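Sigma regulatory family protein-PP2C phosphatase (PDB 6MAB) is probably a membrane-bound PP2C-type phosphatase whose periplasmic domain, the portion in this structure, appears to sense TCA-cycle intermediates. Local coordinates at residues 22-27 / 157-162; 29-34 / 153-158; 104-109 / 116-121; 241-246 / 264-269. All blocks are in the same frame, centred on the assembly; numbering follows the deposited sequence. Where two conformers were deposited one is given.

Contacts 1 and 2 join the same two elements, the long helix 2-31 and the short helix 153-160, with centres 9 Å apart. Contact 1 adds a lysine-to-carbonyl bond to its leucine packing, whereas contact 2 relies on aliphatic contacts and a water bridge; both are partly buried. Contact 3 is a surface contact nested along the chain inside the loops they close, and here a guanidinium stacks on a phenylalanine at an edge strand of the first sheet. Contact 4 belongs to the second sheet, with its centre 34 Å from that of contact 3; a strand and the C-terminal helix meet there through aromatic and aliphatic groups, partly buried.

Contact 1. Residues 22-27 / 157-162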
loop_
_atom_site.group_PDB
_atom_site.type_symbol
_atom_site.label_atom_id
_atom_site.label_comp_id
_atom_site.label_asym_id
_atom_site.label_seq_id
_atom_site.Cartn_x
_atom_site.Cartn_y
_atom_site.Cartn_z
ATOM N N LEU A 22 -8.245 -12.456 5.386
ATOM C CA LEU A 22 -9.449 -11.640 5.405
ATOM C C LEU A 22 -9.479 -10.732 6.617
ATOM O O LEU A 22 -9.893 -9.575 6.512
ATOM C CB LEU A 22 -10.691 -12.528 5.379
ATOM C CG LEU A 22 -10.869 -13.431 4.153
ATOM C CD1 LEU A 22 -12.156 -14.238 4.280
ATOM C CD2 LEU A 22 -10.866 -12.634 2.858
ATOM N N PHE A 23 -9.066 -11.233 7.783
ATOM C CA PHE A 23 -9.051 -10.379 8.965
ATOM C C PHE A 23 -8.076 -9.235 8.792
ATOM O O PHE A 23 -8.359 -8.094 9.185
ATOM C CB PHE A 23 -8.686 -11.172 10.221
ATOM C CG PHE A 23 -8.359 -10.297 11.403
ATOM C CD1 PHE A 23 -9.349 -9.915 12.290
ATOM C CD2 PHE A 23 -7.068 -9.843 11.616
ATOM C CE1 PHE A 23 -9.057 -9.101 13.364
ATOM C CE2 PHE A 23 -6.770 -9.028 12.690
ATOM C CZ PHE A 23 -7.769 -8.659 13.568
ATOM N N LYS A 24 -6.892 -9.529 8.247
ATOM C CA LYS A 24 -5.898 -8.476 8.077
ATOM C C LYS A 24 -6.354 -7.459 7.042
ATOM O O LYS A 24 -6.166 -6.247 7.229
ATOM C CB LYS A 24 -4.543 -9.106 7.710
ATOM C CG LYS A 24 -3.984 -10.009 8.815
ATOM C CD LYS A 24 -2.770 -10.803 8.335
ATOM C CE LYS A 24 -2.366 -11.921 9.285
ATOM N NZ LYS A 24 -1.816 -11.420 10.555
ATOM N N ALA A 25 -6.983 -7.933 5.961
ATOM C CA ALA A 25 -7.553 -7.045 4.955
ATOM C C ALA A 25 -8.591 -6.121 5.568
ATOM O O ALA A 25 -8.614 -4.923 5.282
ATOM C CB ALA A 25 -8.189 -7.864 3.827
ATOM N N HIS A 26 -9.477 -6.671 6.398
ATOM C CA HIS A 26 -10.515 -5.857 7.011
ATOM C C HIS A 26 -9.909 -4.802 7.921
ATOM O O HIS A 26 -10.366 -3.650 7.946
ATOM C CB HIS A 26 -11.474 -6.760 7.783
ATOM C CG HIS A 26 -12.443 -6.013 8.645
ATOM N ND1 HIS A 26 -13.602 -5.455 8.151
ATOM C CD2 HIS A 26 -12.422 -5.727 9.968
ATOM C CE1 HIS A 26 -14.257 -4.863 9.134
ATOM N NE2 HIS A 26 -13.562 -5.013 10.247
ATOM N N THR A 27 -8.850 -5.162 8.652
ATOM C CA THR A 27 -8.181 -4.185 9.502
ATOM C C THR A 27 -7.638 -3.030 8.669
ATOM O O THR A 27 -7.825 -1.855 9.004
ATOM C CB THR A 27 -7.065 -4.868 10.303
ATOM O OG1 THR A 27 -7.631 -5.871 11.160
ATOM C CG2 THR A 27 -6.320 -3.858 11.170
ATOM N N ASN A 157 3.552 -3.598 11.626
ATOM C CA ASN A 157 4.333 -4.348 12.605
ATOM C C ASN A 157 3.463 -5.383 13.298
ATOM O O ASN A 157 3.857 -6.545 13.438
ATOM C CB ASN A 157 4.974 -3.423 13.639
ATOM C CG ASN A 157 6.103 -2.601 13.057
ATOM O OD1 ASN A 157 6.451 -2.757 11.886
ATOM N ND2 ASN A 157 6.640 -1.679 13.850
ATOM N N GLY A 158 2.265 -4.982 13.719
ATOM C CA GLY A 158 1.383 -5.925 14.389
ATOM C C GLY A 158 0.762 -6.943 13.447
ATOM O O GLY A 158 0.630 -8.119 13.800
ATOM N N LEU A 159 0.338 -6.503 12.258
ATOM C CA LEU A 159 -0.305 -7.420 11.318
ATOM C C LEU A 159 0.669 -8.430 10.730
ATOM O O LEU A 159 0.260 -9.535 10.344
ATOM C CB LEU A 159 -0.985 -6.641 10.209
ATOM C CG LEU A 159 -2.221 -5.829 10.605
ATOM C CD1 LEU A 159 -2.718 -5.030 9.410
ATOM C CD2 LEU A 159 -3.335 -6.729 11.110
ATOM N N LEU A 160 1.957 -8.088 10.652
ATOM C CA LEU A 160 2.945 -9.021 10.131
ATOM C C LEU A 160 3.632 -9.835 11.225
ATOM O O LEU A 160 4.403 -10.755 10.919
ATOM C CB LEU A 160 3.993 -8.249 9.303
ATOM C CG LEU A 160 3.646 -8.033 7.829
ATOM C CD1 LEU A 160 2.287 -7.458 7.668
ATOM C CD2 LEU A 160 4.714 -7.115 7.171
ATOM N N ALA A 161 3.378 -9.527 12.495
ATOM C CA ALA A 161 3.950 -10.319 13.572
ATOM C C ALA A 161 3.424 -11.751 13.517
ATOM O O ALA A 161 2.264 -11.995 13.170
ATOM C CB ALA A 161 3.619 -9.687 14.922
ATOM N N ALA A 162 4.288 -12.703 13.871
ATOM C CA ALA A 162 3.955 -14.126 13.870
ATOM C C ALA A 162 4.744 -14.797 15.000
ATOM O O ALA A 162 5.692 -15.546 14.787
ATOM C CB ALA A 162 4.261 -14.770 12.514
#
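The side chain of Leu159 lies alongside the start of Lys24, its CD2 methyl 4.1 Å from the lysine CG. The two chains run past each other in opposite senses, carrying the lysine tip to the backbone behind the leucine branch. There NZ of Lys24 donates a 2.8 Å hydrogen bond to O of Leu159. It arrives in the carbonyl plane, on a lone pair, at a C=O...N angle of 145°, and a bend at chi4 (-69°) turns the ammonium into this position. Helix 153-160 is close to finishing here. It links the last strand of the first sheet to the first strand of the second, consistent with a tandem Cache-like arrangement, while helix 2-31 runs beside the second sheet and ends near the junction. A positive charge near a helix C-terminus is probably favoured, and Thr170 of strand 169-174 adds a weak bond to the same oxygen. Thr27 meets Leu159 tip to tip: its CG2, anti to the backbone N, stands 4.1 Å from Leu159 CD2, leaving OG1 over one face of the Phe23 ring. That ring approaches the same methyl obliquely, with CE2 of Phe23 4.4 Å from CD2 of Leu159.

Contact 2. Residues 29-34 / 153-158; sequences QQTIPL and NYLLNG
Segment 29-34, where helix 2-31 gives way to a turn, passes the start of helix 153-160 in roughly the opposite sense; the CA atoms of Thr31 and Leu155 come within 8.1 Å. Leu155 lays both methyls against Thr31, sliding past it in the opposite direction, and CD1 also reaches Ile32. Its CD2 lies 3.3 Å from OG1 of Thr31, a van der Waals touch of a methyl on an oxygen; the hydroxyl's polar partner is the carbonyl of Thr27, one helical turn earlier. The side chain of Ile32 crosses Leu155 at a slant, and the pair Ile32 CD1 to Leu155 CD1, at 3.3 Å, is tighter than ordinary methyl contact. Beside this apolar patch a water bridges the segments, donating to O of Thr31 at 2.8 Å and standing 2.6 Å from OH of Tyr154, in the plane of the tyrosine ring. A chi1 of 75° places that ring beside the next residue, with Leu155 CG against one face, toward the rim. Beyond Ile32, an inverse gamma turn centred on Pro33 leads into helix 35-45. A long N-terminal helix that breaks where two antiparallel sheets are joined through a short helix is consistent with a double-Cache-like sensor.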
loop_
_atom_site.group_PDB
_atom_site.type_symbol
_atom_site.label_atom_id
_atom_site.label_comp_id
_atom_site.label_asym_id
_atom_site.label_seq_id
_atom_site.Cartn_x
_atom_site.Cartn_y
_atom_site.Cartn_z
ATOM N N GLN A 29 -8.691 -2.066 5.737
ATOM C CA GLN A 29 -9.793 -1.286 5.180
ATOM C C GLN A 29 -10.342 -0.290 6.191
ATOM O O GLN A 29 -10.820 0.791 5.812
ATOM C CB GLN A 29 -10.894 -2.225 4.687
ATOM C CG GLN A 29 -10.567 -2.929 3.382
ATOM C CD GLN A 29 -11.456 -4.139 3.112
ATOM O OE1 GLN A 29 -12.338 -4.476 3.906
ATOM N NE2 GLN A 29 -11.218 -4.799 1.986
ATOM N N GLN A 30 -10.265 -0.626 7.478
ATOM C CA GLN A 30 -10.764 0.241 8.529
ATOM C C GLN A 30 -9.766 1.326 8.929
ATOM O O GLN A 30 -10.179 2.363 9.473
ATOM C CB GLN A 30 -11.132 -0.605 9.747
ATOM C CG GLN A 30 -12.274 -1.584 9.491
ATOM C CD GLN A 30 -13.505 -0.880 8.925
ATOM O OE1 GLN A 30 -14.051 -1.286 7.901
ATOM N NE2 GLN A 30 -13.926 0.197 9.581
ATOM N N THR A 31 -8.475 1.144 8.623
ATOM C CA THR A 31 -7.429 2.012 9.143
ATOM C C THR A 31 -6.702 2.843 8.089
ATOM O O THR A 31 -6.199 3.916 8.423
ATOM C CB THR A 31 -6.382 1.178 9.895
ATOM O OG1 THR A 31 -5.896 0.140 9.046
ATOM C CG2 THR A 31 -6.991 0.550 11.132
ATOM N N ILE A 32 -6.624 2.396 6.837
ATOM C CA ILE A 32 -5.881 3.164 5.828
ATOM C C ILE A 32 -6.696 4.263 5.139
ATOM O O ILE A 32 -6.242 5.424 5.107
ATOM C CB ILE A 32 -5.273 2.213 4.791
ATOM C CG1 ILE A 32 -4.255 1.283 5.457
ATOM C CG2 ILE A 32 -4.608 3.016 3.664
ATOM C CD1 ILE A 32 -3.071 1.952 6.076
ATOM N N PRO A 33 -7.879 3.976 4.539
ATOM C CA PRO A 33 -8.536 4.957 3.659
ATOM C C PRO A 33 -9.381 5.973 4.423
ATOM O O PRO A 33 -10.611 6.058 4.262
ATOM C CB PRO A 33 -9.361 4.051 2.740
ATOM C CG PRO A 33 -9.816 2.940 3.651
ATOM C CD PRO A 33 -8.628 2.703 4.572
ATOM N N LEU A 34 -8.704 6.773 5.246
ATOM C CA LEU A 34 -9.321 7.797 6.090
ATOM C C LEU A 34 -9.287 9.189 5.445
ATOM O O LEU A 34 -9.295 10.213 6.159
ATOM C CB LEU A 34 -8.635 7.816 7.445
ATOM C CG LEU A 34 -8.684 6.477 8.198
ATOM C CD1 LEU A 34 -7.982 6.601 9.549
ATOM C CD2 LEU A 34 -10.119 5.975 8.366
ATOM N N ASN A 153 4.054 1.595 9.883
ATOM C CA ASN A 153 4.613 0.632 10.824
ATOM C C ASN A 153 3.652 0.345 11.976
ATOM O O ASN A 153 3.581 -0.795 12.442
ATOM C CB ASN A 153 5.985 1.076 11.340
ATOM C CG ASN A 153 6.029 2.487 11.933
ATOM O OD1 ASN A 153 5.027 3.178 12.089
ATOM N ND2 ASN A 153 7.246 2.903 12.291
ATOM N N TYR A 154 2.891 1.350 12.432
ATOM C CA TYR A 154 1.973 1.132 13.551
ATOM C C TYR A 154 0.870 0.129 13.209
ATOM O O TYR A 154 0.263 -0.455 14.122
ATOM C CB TYR A 154 1.359 2.468 13.996
ATOM C CG TYR A 154 0.304 2.996 13.052
ATOM C CD1 TYR A 154 0.636 3.621 11.861
ATOM C CD2 TYR A 154 -1.045 2.859 13.368
ATOM C CE1 TYR A 154 -0.355 4.104 11.004
ATOM C CE2 TYR A 154 -2.027 3.342 12.536
ATOM C CZ TYR A 154 -1.685 3.963 11.356
ATOM O OH TYR A 154 -2.676 4.429 10.512
ATOM N N LEU A 155 0.619 -0.108 11.926
ATOM C CA LEU A 155 -0.294 -1.153 11.470
ATOM C C LEU A 155 0.426 -2.425 11.085
ATOM O O LEU A 155 0.104 -3.507 11.571
ATOM C CB LEU A 155 -1.072 -0.675 10.258
ATOM C CG LEU A 155 -2.099 0.413 10.499
ATOM C CD1 LEU A 155 -2.425 1.064 9.164
ATOM C CD2 LEU A 155 -3.349 -0.207 11.153
ATOM N N LEU A 156 1.424 -2.309 10.209
ATOM C CA LEU A 156 2.032 -3.507 9.666
ATOM C C LEU A 156 2.883 -4.270 10.673
ATOM O O LEU A 156 2.972 -5.503 10.571
ATOM C CB LEU A 156 2.863 -3.158 8.434
ATOM C CG LEU A 156 2.035 -2.641 7.268
ATOM C CD1 LEU A 156 2.897 -2.555 6.010
ATOM C CD2 LEU A 156 0.777 -3.487 6.988
ATOM N N ASN A 157 3.552 -3.598 11.626
ATOM C CA ASN A 157 4.333 -4.348 12.605
ATOM C C ASN A 157 3.463 -5.383 13.298
ATOM O O ASN A 157 3.857 -6.545 13.438
ATOM C CB ASN A 157 4.974 -3.423 13.639
ATOM C CG ASN A 157 6.103 -2.601 13.057
ATOM O OD1 ASN A 157 6.451 -2.757 11.886
ATOM N ND2 ASN A 157 6.640 -1.679 13.850
ATOM N N GLY A 158 2.265 -4.982 13.719
ATOM C CA GLY A 158 1.383 -5.925 14.389
ATOM C C GLY A 158 0.762 -6.943 13.447
ATOM O O GLY A 158 0.630 -8.119 13.800
HETATM O O HOH W 1 -5.267 4.669 10.923
#

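Contact 3. Residues 104-109 / 116-121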
loop_
_atom_site.group_PDB
_atom_site.type_symbol
_atom_site.label_atom_id
_atom_site.label_comp_id
_atom_site.label_asym_id
_atom_site.label_seq_id
_atom_site.Cartn_x
_atom_site.Cartn_y
_atom_site.Cartn_z
ATOM N N GLU A 104 4.030 12.142 -8.715
ATOM C CA GLU A 104 3.549 11.717 -7.407
ATOM C C GLU A 104 2.029 11.587 -7.368
ATOM O O GLU A 104 1.490 10.852 -6.530
ATOM C CB GLU A 104 4.017 12.719 -6.338
ATOM C CG GLU A 104 5.490 12.634 -5.930
ATOM C CD GLU A 104 6.470 13.339 -6.884
ATOM O OE1 GLU A 104 6.063 13.889 -7.938
ATOM O OE2 GLU A 104 7.675 13.349 -6.556
ATOM N N ILE A 105 1.321 12.311 -8.220
ATOM C CA ILE A 105 -0.143 12.322 -8.193
ATOM C C ILE A 105 -0.644 11.266 -9.158
ATOM O O ILE A 105 -0.293 11.283 -10.334
ATOM C CB ILE A 105 -0.691 13.706 -8.579
ATOM C CG1 ILE A 105 -0.274 14.778 -7.576
ATOM C CG2 ILE A 105 -2.226 13.687 -8.724
ATOM C CD1 ILE A 105 -0.722 14.566 -6.155
ATOM N N PHE A 106 -1.498 10.368 -8.684
ATOM C CA PHE A 106 -2.075 9.280 -9.447
ATOM C C PHE A 106 -3.599 9.318 -9.451
ATOM O O PHE A 106 -4.211 8.355 -9.917
ATOM C CB PHE A 106 -1.649 7.912 -8.875
ATOM C CG PHE A 106 -0.271 7.881 -8.250
ATOM C CD1 PHE A 106 0.853 8.177 -8.994
ATOM C CD2 PHE A 106 -0.106 7.500 -6.923
ATOM C CE1 PHE A 106 2.112 8.122 -8.424
ATOM C CE2 PHE A 106 1.153 7.446 -6.350
ATOM C CZ PHE A 106 2.263 7.756 -7.108
ATOM N N LEU A 107 -4.209 10.340 -8.864
ATOM C CA LEU A 107 -5.662 10.441 -8.710
ATOM C C LEU A 107 -6.287 11.153 -9.911
ATOM O O LEU A 107 -5.906 12.281 -10.240
ATOM C CB LEU A 107 -5.966 11.202 -7.429
ATOM C CG LEU A 107 -7.444 11.534 -7.084
ATOM C CD1 LEU A 107 -8.224 10.282 -6.844
ATOM C CD2 LEU A 107 -7.531 12.417 -5.875
ATOM N N SER A 108 -7.275 10.521 -10.535
ATOM C CA SER A 108 -7.908 11.127 -11.697
ATOM C C SER A 108 -9.007 12.088 -11.252
ATOM O O SER A 108 -9.423 12.099 -10.090
ATOM C CB SER A 108 -8.467 10.053 -12.633
ATOM O OG SER A 108 -9.639 9.468 -12.106
ATOM N N ASP A 109 -9.467 12.921 -12.192
ATOM C CA ASP A 109 -10.450 13.937 -11.833
ATOM C C ASP A 109 -11.838 13.363 -11.603
ATOM O O ASP A 109 -12.711 14.088 -11.114
ATOM C CB ASP A 109 -10.520 15.045 -12.900
ATOM C CG ASP A 109 -11.053 14.560 -14.252
ATOM O OD1 ASP A 109 -11.208 13.337 -14.473
ATOM O OD2 ASP A 109 -11.319 15.429 -15.108
ATOM N N THR A 116 -3.528 4.122 -1.011
ATOM C CA THR A 116 -2.747 2.962 -1.412
ATOM C C THR A 116 -1.498 2.897 -0.551
ATOM O O THR A 116 -1.290 3.727 0.330
ATOM C CB THR A 116 -2.453 3.010 -2.903
ATOM O OG1 THR A 116 -1.903 1.758 -3.326
ATOM C CG2 THR A 116 -1.539 4.168 -3.267
ATOM N N LEU A 117 -0.713 1.845 -0.761
ATOM C CA LEU A 117 0.562 1.673 -0.077
ATOM C C LEU A 117 1.692 1.739 -1.083
ATOM O O LEU A 117 1.590 1.173 -2.177
ATOM C CB LEU A 117 0.614 0.338 0.642
ATOM C CG LEU A 117 -0.477 0.115 1.690
ATOM C CD1 LEU A 117 -0.393 -1.302 2.250
ATOM C CD2 LEU A 117 -0.386 1.117 2.806
ATOM N N ARG A 118 2.777 2.428 -0.695
ATOM C CA ARG A 118 3.990 2.527 -1.505
ATOM C C ARG A 118 5.192 2.422 -0.577
ATOM O O ARG A 118 5.152 2.830 0.584
ATOM C CB ARG A 118 4.091 3.844 -2.308
ATOM C CG ARG A 118 2.953 4.069 -3.320
ATOM C CD ARG A 118 2.973 3.003 -4.411
ATOM N NE ARG A 118 1.803 3.080 -5.311
ATOM C CZ ARG A 118 1.790 3.766 -6.438
ATOM N NH1 ARG A 118 2.863 4.449 -6.812
ATOM N NH2 ARG A 118 0.715 3.754 -7.213
ATOM N N HIS A 119 6.260 1.848 -1.098
ATOM C CA HIS A 119 7.520 1.813 -0.377
ATOM C C HIS A 119 8.181 3.176 -0.508
ATOM O O HIS A 119 8.156 3.781 -1.573
ATOM C CB HIS A 119 8.411 0.731 -0.969
ATOM C CG HIS A 119 9.509 0.288 -0.069
ATOM N ND1 HIS A 119 10.641 1.046 0.147
ATOM C CD2 HIS A 119 9.673 -0.852 0.641
ATOM C CE1 HIS A 119 11.443 0.400 0.973
ATOM N NE2 HIS A 119 10.881 -0.752 1.289
ATOM N N SER A 120 8.776 3.657 0.578
ATOM C CA SER A 120 9.380 4.982 0.556
ATOM C C SER A 120 10.663 5.030 -0.256
ATOM O O SER A 120 11.119 6.121 -0.610
ATOM C CB SER A 120 9.698 5.428 1.975
ATOM O OG SER A 120 10.706 4.604 2.503
ATOM N N GLY A 121 11.267 3.883 -0.532
ATOM C CA GLY A 121 12.550 3.815 -1.187
ATOM C C GLY A 121 13.725 3.645 -0.253
ATOM O O GLY A 121 14.838 3.400 -0.727
#
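The irregular segment 104-109 stands well apart from strand 113-119, the nearest CA atoms, those of Phe106 and Thr116, being 10.2 Å apart, and the side chains of Phe106 and Arg118, coming from opposite directions, meet between them. Phe106 is modelled in two conformers, and what follows holds for one of them. In that conformer the guanidinium of Arg118 lies flat on the ring, the planes 22° apart and the group centres separated by 4.3 Å. The overlap is off-centre: NH1 of Arg118 sits 3.4 Å from CZ of Phe106, while NH2 reaches toward the rim at CD2, 3.8 Å away. This is an off-centre cation-pi stack, with the arginine CZ 33° from the ring normal. A bend at chi2 (-64°) turns the arginine chain, and a hydrogen bond from NH1 to the carbonyl of Phe205 helps fix the rotation of the flat group. Strand 113-119 is an outer strand of the first of two antiparallel sheets, whose order 2-1-5-4-3 is that of PAS-like Cache modules; residues near Phe205 come from the excursion between strands 179-182 and 224-225 of the second sheet. The opposite face of the Phe106 ring carries O of Glu104, 3.2 Å above its centre, and that carbonyl is held by Gln131 NE2 while Gln131 OE1 accepts from Phe106 N. At the strand's end, Gly121 N donates to ND1 of His119 at 3.0 Å, nearly in the imidazole plane.

Contact 4. Residues 241-246 / 264-269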
loop_
_atom_site.group_PDB
_atom_site.type_symbol
_atom_site.label_atom_id
_atom_site.label_comp_id
_atom_site.label_asym_id
_atom_site.label_seq_id
_atom_site.Cartn_x
_atom_site.Cartn_y
_atom_site.Cartn_z
ATOM N N GLU A 241 9.646 -25.211 2.171
ATOM C CA GLU A 241 8.410 -25.110 1.390
ATOM C C GLU A 241 7.290 -24.424 2.183
ATOM O O GLU A 241 7.016 -24.789 3.332
ATOM C CB GLU A 241 7.948 -26.498 0.950
ATOM N N MET A 242 6.646 -23.443 1.544
ATOM C CA MET A 242 5.564 -22.641 2.101
ATOM C C MET A 242 4.303 -22.850 1.274
ATOM O O MET A 242 4.364 -23.044 0.060
ATOM C CB MET A 242 5.877 -21.126 2.065
ATOM C CG MET A 242 7.247 -20.740 2.573
ATOM S SD MET A 242 7.512 -21.286 4.257
ATOM C CE MET A 242 6.604 -20.167 5.201
ATOM N N TRP A 243 3.153 -22.765 1.929
ATOM C CA TRP A 243 1.882 -22.610 1.245
ATOM C C TRP A 243 1.302 -21.256 1.640
ATOM O O TRP A 243 1.551 -20.775 2.745
ATOM C CB TRP A 243 0.909 -23.722 1.619
ATOM C CG TRP A 243 1.060 -25.008 0.828
ATOM C CD1 TRP A 243 2.140 -25.409 0.089
ATOM C CD2 TRP A 243 0.088 -26.045 0.703
ATOM N NE1 TRP A 243 1.895 -26.634 -0.487
ATOM C CE2 TRP A 243 0.641 -27.048 -0.118
ATOM C CE3 TRP A 243 -1.202 -26.223 1.208
ATOM C CZ2 TRP A 243 -0.058 -28.202 -0.457
ATOM C CZ3 TRP A 243 -1.886 -27.371 0.876
ATOM C CH2 TRP A 243 -1.317 -28.348 0.061
ATOM N N GLY A 244 0.529 -20.645 0.736
ATOM C CA GLY A 244 -0.009 -19.326 1.003
ATOM C C GLY A 244 -1.338 -19.087 0.324
ATOM O O GLY A 244 -1.827 -19.915 -0.435
ATOM N N TYR A 245 -1.937 -17.927 0.650
ATOM C CA TYR A 245 -3.208 -17.478 0.101
ATOM C C TYR A 245 -3.082 -16.002 -0.258
ATOM O O TYR A 245 -2.577 -15.225 0.544
ATOM C CB TYR A 245 -4.355 -17.652 1.120
ATOM C CG TYR A 245 -5.695 -17.199 0.610
ATOM C CD1 TYR A 245 -6.468 -18.026 -0.176
ATOM C CD2 TYR A 245 -6.192 -15.934 0.914
ATOM C CE1 TYR A 245 -7.705 -17.624 -0.644
ATOM C CE2 TYR A 245 -7.427 -15.521 0.448
ATOM C CZ TYR A 245 -8.167 -16.369 -0.338
ATOM O OH TYR A 245 -9.380 -15.962 -0.808
ATOM N N ILE A 246 -3.554 -15.613 -1.435
ATOM C CA ILE A 246 -3.475 -14.219 -1.879
ATOM C C ILE A 246 -4.872 -13.629 -1.914
ATOM O O ILE A 246 -5.748 -14.112 -2.648
ATOM C CB ILE A 246 -2.818 -14.081 -3.255
ATOM C CG1 ILE A 246 -1.384 -14.582 -3.206
ATOM C CG2 ILE A 246 -2.830 -12.625 -3.693
ATOM C CD1 ILE A 246 -0.766 -14.738 -4.592
ATOM N N ILE A 264 3.863 -27.219 8.767
ATOM C CA ILE A 264 2.968 -26.784 9.841
ATOM C C ILE A 264 1.519 -26.902 9.391
ATOM O O ILE A 264 0.656 -27.397 10.128
ATOM C CB ILE A 264 3.336 -25.341 10.256
ATOM C CG1 ILE A 264 4.731 -25.331 10.909
ATOM C CG2 ILE A 264 2.292 -24.752 11.169
ATOM C CD1 ILE A 264 5.279 -23.951 11.279
ATOM N N ILE A 265 1.234 -26.481 8.160
ATOM C CA ILE A 265 -0.102 -26.653 7.596
ATOM C C ILE A 265 -0.516 -28.113 7.686
ATOM O O ILE A 265 -1.610 -28.444 8.153
ATOM C CB ILE A 265 -0.132 -26.152 6.138
ATOM C CG1 ILE A 265 0.088 -24.637 6.081
ATOM C CG2 ILE A 265 -1.437 -26.577 5.444
ATOM C CD1 ILE A 265 -1.023 -23.821 6.726
ATOM N N PHE A 266 0.355 -29.014 7.247
ATOM C CA PHE A 266 -0.014 -30.418 7.198
ATOM C C PHE A 266 -0.095 -31.047 8.581
ATOM O O PHE A 266 -0.761 -32.063 8.738
ATOM C CB PHE A 266 0.979 -31.184 6.304
ATOM C CG PHE A 266 0.607 -31.138 4.840
ATOM C CD1 PHE A 266 0.492 -29.935 4.184
ATOM C CD2 PHE A 266 0.331 -32.294 4.134
ATOM C CE1 PHE A 266 0.134 -29.878 2.857
ATOM C CE2 PHE A 266 -0.030 -32.231 2.802
ATOM C CZ PHE A 266 -0.127 -31.004 2.171
ATOM N N ALA A 267 0.550 -30.459 9.588
ATOM C CA ALA A 267 0.479 -31.021 10.928
ATOM C C ALA A 267 -0.947 -31.000 11.457
ATOM O O ALA A 267 -1.268 -31.774 12.372
ATOM C CB ALA A 267 1.403 -30.262 11.888
ATOM N N SER A 268 -1.797 -30.131 10.897
ATOM C CA SER A 268 -3.217 -30.099 11.264
ATOM C C SER A 268 -3.944 -31.376 10.898
ATOM O O SER A 268 -5.084 -31.574 11.343
ATOM C CB SER A 268 -3.939 -28.930 10.575
ATOM O OG SER A 268 -3.458 -27.689 11.041
ATOM N N LEU A 269 -3.338 -32.240 10.088
ATOM C CA LEU A 269 -3.982 -33.512 9.786
ATOM C C LEU A 269 -4.091 -34.402 11.015
ATOM O O LEU A 269 -4.989 -35.251 11.064
ATOM C CB LEU A 269 -3.225 -34.256 8.682
ATOM C CG LEU A 269 -3.237 -33.617 7.296
ATOM C CD1 LEU A 269 -2.196 -34.289 6.412
ATOM C CD2 LEU A 269 -4.613 -33.743 6.672
#
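This is an edge-to-face aromatic contact between a strand and a helix, placed where the chain's C-terminal end folds back on the second antiparallel sheet of what resembles a Cache-type domain. Segment 241-246 belongs to strand 240-249, whose neighbour 254-261 runs antiparallel to it and leads directly into helix 262-267; the helix thus follows the hairpin without a break, and its side chains lie against the hairpin's first strand. The backbones stay apart, the closest CA atoms being those of Trp243 and Ile265 at 7.8 Å, and the tryptophan fills the interval. With CG anti to the carbonyl carbon (chi1 -84°), its indole presents the six-membered ring to the helix, and the side chain also touches Thr14 of helix 2-31, so that strand, C-terminal helix and long N-terminal helix all come together around it. Leu269, just beyond, touches Thr9 of the same long helix. Ile265 adds an aliphatic contact from an oblique direction, its CG2 methyl 4.3 Å from CE3 of Trp243. Phe266 supplies the aromatic partner. Its ring stands nearly upright on the six-membered ring of the indole, planes at 80° and centroids 5.0 Å apart, which makes the pair T-shaped. The phenyl edge is not over the middle of the indole but shifted toward the rim: CE1 of Phe266 sits 3.5 Å from CH2 of Trp243, and CZ of Phe266 lies 3.8 Å from CZ2 of Trp243.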